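PDB 3VIU: phosphoribosylformylglycinamidine synthase 2 from Thermus thermophilus, which belongs to the PurM-like (AIR synthase-related) superfamily and here holds adenosine-5'-diphosphate and magnesium in a chain built from two such N- and C-terminal domain pairs. Local coordinates for residues 421-432 / 435-446. Sequence-based numbering, arbitrary orientation.
Sequences RTALLPGKGDAA and WIKGTRLGVAAK. With MG (magnesium ion), chain D.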
loop_
_atom_site.group_PDB
_atom_site.type_symbol
_atom_site.label_atom_id
_atom_site.label_comp_id
_atom_site.label_asym_id
_atom_site.label_seq_id
_atom_site.Cartn_x
_atom_site.Cartn_y
_atom_site.Cartn_z
ATOM N N ARG A 421 13.144 16.579 8.150
ATOM C CA ARG A 421 14.237 15.658 7.866
ATOM C C ARG A 421 14.174 15.221 6.415
ATOM O O ARG A 421 15.192 14.908 5.797
ATOM C CB ARG A 421 14.152 14.421 8.774
ATOM C CG ARG A 421 13.475 14.668 10.118
ATOM C CD ARG A 421 13.909 13.677 11.189
ATOM N NE ARG A 421 15.313 13.850 11.557
ATOM C CZ ARG A 421 15.824 13.533 12.744
ATOM N NH1 ARG A 421 15.045 13.023 13.693
ATOM N NH2 ARG A 421 17.115 13.730 12.988
ATOM N N THR A 422 12.964 15.217 5.871
ATOM C CA THR A 422 12.749 14.792 4.502
ATOM C C THR A 422 11.939 15.807 3.718
ATOM O O THR A 422 11.212 16.606 4.295
ATOM C CB THR A 422 12.007 13.438 4.467
ATOM O OG1 THR A 422 10.726 13.574 5.096
ATOM C CG2 THR A 422 12.803 12.380 5.204
ATOM N N ALA A 423 12.070 15.769 2.395
ATOM C CA ALA A 423 11.329 16.673 1.524
ATOM C C ALA A 423 10.974 15.962 0.232
ATOM O O ALA A 423 11.779 15.207 -0.320
ATOM C CB ALA A 423 12.148 17.912 1.223
ATOM N N LEU A 424 9.756 16.195 -0.238
ATOM C CA LEU A 424 9.293 15.593 -1.475
ATOM C C LEU A 424 9.817 16.433 -2.639
ATOM O O LEU A 424 9.665 17.654 -2.652
ATOM C CB LEU A 424 7.765 15.557 -1.501
ATOM C CG LEU A 424 7.099 15.174 -2.825
ATOM C CD1 LEU A 424 7.437 13.734 -3.175
ATOM C CD2 LEU A 424 5.591 15.352 -2.719
ATOM N N LEU A 425 10.451 15.783 -3.605
ATOM C CA LEU A 425 10.968 16.495 -4.765
ATOM C C LEU A 425 9.777 16.801 -5.679
ATOM O O LEU A 425 9.107 15.897 -6.169
ATOM C CB LEU A 425 12.019 15.631 -5.466
ATOM C CG LEU A 425 13.121 15.120 -4.517
ATOM C CD1 LEU A 425 14.136 14.300 -5.305
ATOM C CD2 LEU A 425 13.812 16.291 -3.817
ATOM N N PRO A 426 9.488 18.092 -5.900
ATOM C CA PRO A 426 8.368 18.541 -6.741
ATOM C C PRO A 426 8.337 18.136 -8.220
ATOM O O PRO A 426 7.268 18.153 -8.844
ATOM C CB PRO A 426 8.369 20.061 -6.537
ATOM C CG PRO A 426 9.810 20.370 -6.242
ATOM C CD PRO A 426 10.214 19.241 -5.327
ATOM N N GLY A 427 9.490 17.781 -8.781
ATOM C CA GLY A 427 9.525 17.364 -10.174
ATOM C C GLY A 427 8.890 15.989 -10.326
ATOM O O GLY A 427 9.450 14.988 -9.876
ATOM N N LYS A 428 7.725 15.937 -10.963
ATOM C CA LYS A 428 6.996 14.688 -11.141
ATOM C C LYS A 428 7.791 13.506 -11.703
ATOM O O LYS A 428 8.197 13.501 -12.868
ATOM C CB LYS A 428 5.755 14.937 -12.011
ATOM C CG LYS A 428 4.999 13.672 -12.396
ATOM C CD LYS A 428 3.652 13.974 -13.046
ATOM C CE LYS A 428 2.527 14.013 -12.018
ATOM N NZ LYS A 428 2.766 15.027 -10.957
ATOM N N GLY A 429 8.008 12.504 -10.857
ATOM C CA GLY A 429 8.712 11.301 -11.269
ATOM C C GLY A 429 7.693 10.178 -11.184
ATOM O O GLY A 429 6.621 10.381 -10.618
ATOM N N ASP A 430 8.000 9.007 -11.734
ATOM C CA ASP A 430 7.059 7.879 -11.691
ATOM C C ASP A 430 6.849 7.324 -10.281
ATOM O O ASP A 430 5.907 6.584 -10.025
ATOM C CB ASP A 430 7.524 6.762 -12.628
ATOM C CG ASP A 430 7.128 7.013 -14.066
ATOM O OD1 ASP A 430 5.950 6.785 -14.403
ATOM O OD2 ASP A 430 7.983 7.450 -14.856
ATOM N N ALA A 431 7.740 7.672 -9.367
ATOM C CA ALA A 431 7.605 7.224 -7.989
ATOM C C ALA A 431 7.880 8.442 -7.133
ATOM O O ALA A 431 8.606 9.332 -7.554
ATOM C CB ALA A 431 8.613 6.119 -7.678
ATOM N N ALA A 432 7.288 8.498 -5.950
ATOM C CA ALA A 432 7.523 9.623 -5.060
ATOM C C ALA A 432 8.953 9.481 -4.560
ATOM O O ALA A 432 9.396 8.378 -4.241
ATOM C CB ALA A 432 6.555 9.583 -3.899
ATOM N N TRP A 435 13.647 13.135 -0.227
ATOM C CA TRP A 435 15.052 13.424 0.025
ATOM C C TRP A 435 15.347 13.525 1.516
ATOM O O TRP A 435 14.635 14.195 2.259
ATOM C CB TRP A 435 15.444 14.728 -0.680
ATOM C CG TRP A 435 16.769 15.318 -0.258
ATOM C CD1 TRP A 435 17.948 14.647 -0.065
ATOM C CD2 TRP A 435 17.066 16.706 -0.071
ATOM N NE1 TRP A 435 18.959 15.535 0.223
ATOM C CE2 TRP A 435 18.447 16.805 0.224
ATOM C CE3 TRP A 435 16.300 17.879 -0.129
ATOM C CZ2 TRP A 435 19.077 18.029 0.461
ATOM C CZ3 TRP A 435 16.930 19.100 0.108
ATOM C CH2 TRP A 435 18.305 19.162 0.400
ATOM N N ILE A 436 16.389 12.833 1.954
ATOM C CA ILE A 436 16.781 12.881 3.347
ATOM C C ILE A 436 17.800 14.006 3.471
ATOM O O ILE A 436 18.961 13.851 3.083
ATOM C CB ILE A 436 17.421 11.571 3.797
ATOM C CG1 ILE A 436 16.413 10.434 3.666
ATOM C CG2 ILE A 436 17.894 11.698 5.233
ATOM C CD1 ILE A 436 17.001 9.078 3.926
ATOM N N LYS A 437 17.348 15.139 4.006
ATOM C CA LYS A 437 18.190 16.316 4.176
ATOM C C LYS A 437 19.466 16.010 4.938
ATOM O O LYS A 437 19.464 15.218 5.875
ATOM C CB LYS A 437 17.417 17.423 4.901
ATOM C CG LYS A 437 16.203 17.944 4.156
ATOM C CD LYS A 437 15.543 19.051 4.957
ATOM C CE LYS A 437 14.217 19.463 4.354
ATOM N NZ LYS A 437 14.387 19.971 2.967
ATOM N N GLY A 438 20.553 16.653 4.527
ATOM C CA GLY A 438 21.828 16.436 5.180
ATOM C C GLY A 438 22.590 15.280 4.555
ATOM O O GLY A 438 23.752 15.049 4.893
ATOM N N THR A 439 21.936 14.553 3.647
ATOM C CA THR A 439 22.566 13.425 2.972
ATOM C C THR A 439 22.316 13.499 1.476
ATOM O O THR A 439 21.640 14.402 0.986
ATOM C CB THR A 439 22.000 12.069 3.443
ATOM O OG1 THR A 439 20.776 11.790 2.743
ATOM C CG2 THR A 439 21.744 12.085 4.944
ATOM N N ARG A 440 22.859 12.524 0.758
ATOM C CA ARG A 440 22.682 12.446 -0.681
ATOM C C ARG A 440 21.639 11.375 -0.958
ATOM O O ARG A 440 21.355 11.048 -2.105
ATOM C CB ARG A 440 23.993 12.058 -1.331
ATOM C CG ARG A 440 25.143 12.955 -0.923
ATOM C CD ARG A 440 26.426 12.428 -1.498
ATOM N NE ARG A 440 26.297 12.234 -2.935
ATOM C CZ ARG A 440 27.192 11.599 -3.675
ATOM N NH1 ARG A 440 28.279 11.095 -3.100
ATOM N NH2 ARG A 440 27.000 11.474 -4.984
ATOM N N LEU A 441 21.068 10.842 0.114
ATOM C CA LEU A 441 20.078 9.786 0.014
ATOM C C LEU A 441 18.670 10.233 -0.345
ATOM O O LEU A 441 18.197 11.293 0.073
ATOM C CB LEU A 441 20.029 8.998 1.322
ATOM C CG LEU A 441 21.337 8.316 1.721
ATOM C CD1 LEU A 441 21.200 7.735 3.118
ATOM C CD2 LEU A 441 21.681 7.236 0.705
ATOM N N GLY A 442 18.012 9.384 -1.126
ATOM C CA GLY A 442 16.651 9.622 -1.550
ATOM C C GLY A 442 15.902 8.307 -1.460
ATOM O O GLY A 442 16.431 7.258 -1.836
ATOM N N VAL A 443 14.678 8.357 -0.942
ATOM C CA VAL A 443 13.844 7.168 -0.803
ATOM C C VAL A 443 12.687 7.261 -1.788
ATOM O O VAL A 443 11.947 8.241 -1.776
ATOM C CB VAL A 443 13.273 7.071 0.615
ATOM C CG1 VAL A 443 12.471 5.797 0.766
ATOM C CG2 VAL A 443 14.407 7.139 1.631
ATOM N N ALA A 444 12.541 6.248 -2.643
ATOM C CA ALA A 444 11.471 6.228 -3.632
ATOM C C ALA A 444 10.383 5.230 -3.235
ATOM O O ALA A 444 10.672 4.173 -2.676
ATOM C CB ALA A 444 12.029 5.877 -5.001
ATOM N N ALA A 445 9.133 5.569 -3.540
ATOM C CA ALA A 445 8.003 4.720 -3.195
ATOM C C ALA A 445 6.857 4.805 -4.193
ATOM O O ALA A 445 6.587 5.858 -4.774
ATOM C CB ALA A 445 7.495 5.086 -1.806
ATOM N N LYS A 446 6.170 3.686 -4.371
ATOM C CA LYS A 446 5.042 3.634 -5.275
ATOM C C LYS A 446 4.165 2.434 -4.920
ATOM O O LYS A 446 4.647 1.438 -4.386
ATOM C CB LYS A 446 5.543 3.515 -6.716
ATOM C CG LYS A 446 4.717 4.285 -7.748
ATOM C CD LYS A 446 3.384 3.641 -8.000
ATOM C CE LYS A 446 2.596 4.423 -9.036
ATOM N NZ LYS A 446 2.327 5.805 -8.564
HETATM MG MG MG D . 4.212 4.895 -14.262
HETATM O O HOH W 1 17.192 14.383 7.702
HETATM O O HOH W 2 3.506 2.552 -14.654
HETATM O O HOH W 3 3.503 5.307 -16.667
#
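Ala423 and Trp435 form an antiparallel hydrogen-bonded pair, with Trp435 N to Ala423 O at 2.8 Å the straighter of its two bonds (165° at the hydrogen). The Trp435 indole leads away from strand 422-424, because chi1 of 167° sets CG opposite the backbone N, and NE1 donates, nearly in the ring plane, to Thr439 O at 3.0 Å. Its CB stays behind and meets Leu425 CD2 at 3.9 Å, the two side chains crossing at about a right angle. The small Ala423 methyl lies oblique to the indole and also receives Lys437, extended as far as CE, then bent at chi4 to bring NZ within 3.5 Å of Ala423 CB. Gly438 suits the type II turn, since at its positive phi a CB would jam against Lys437 O; Thr439 OG1 donates to Ile436 O and, in an ST turn, accepts from Leu441 N. At the far end Ala432 and Ala445 form another hydrogen-bonded pair, while Ala431 CB packs 3.6 Å from Ala445 O, and Lys446 CG lies on Asp430 O at 3.4 Å. Asp430 OD1 binds magnesium together with two waters, Asn472 and Asp620. Strand 422-424 edges the mixed sheet; Ala431 and Ala444 touch helix 458-475, whereas Thr422 and Ile436 face Leu180 of strand 172-182.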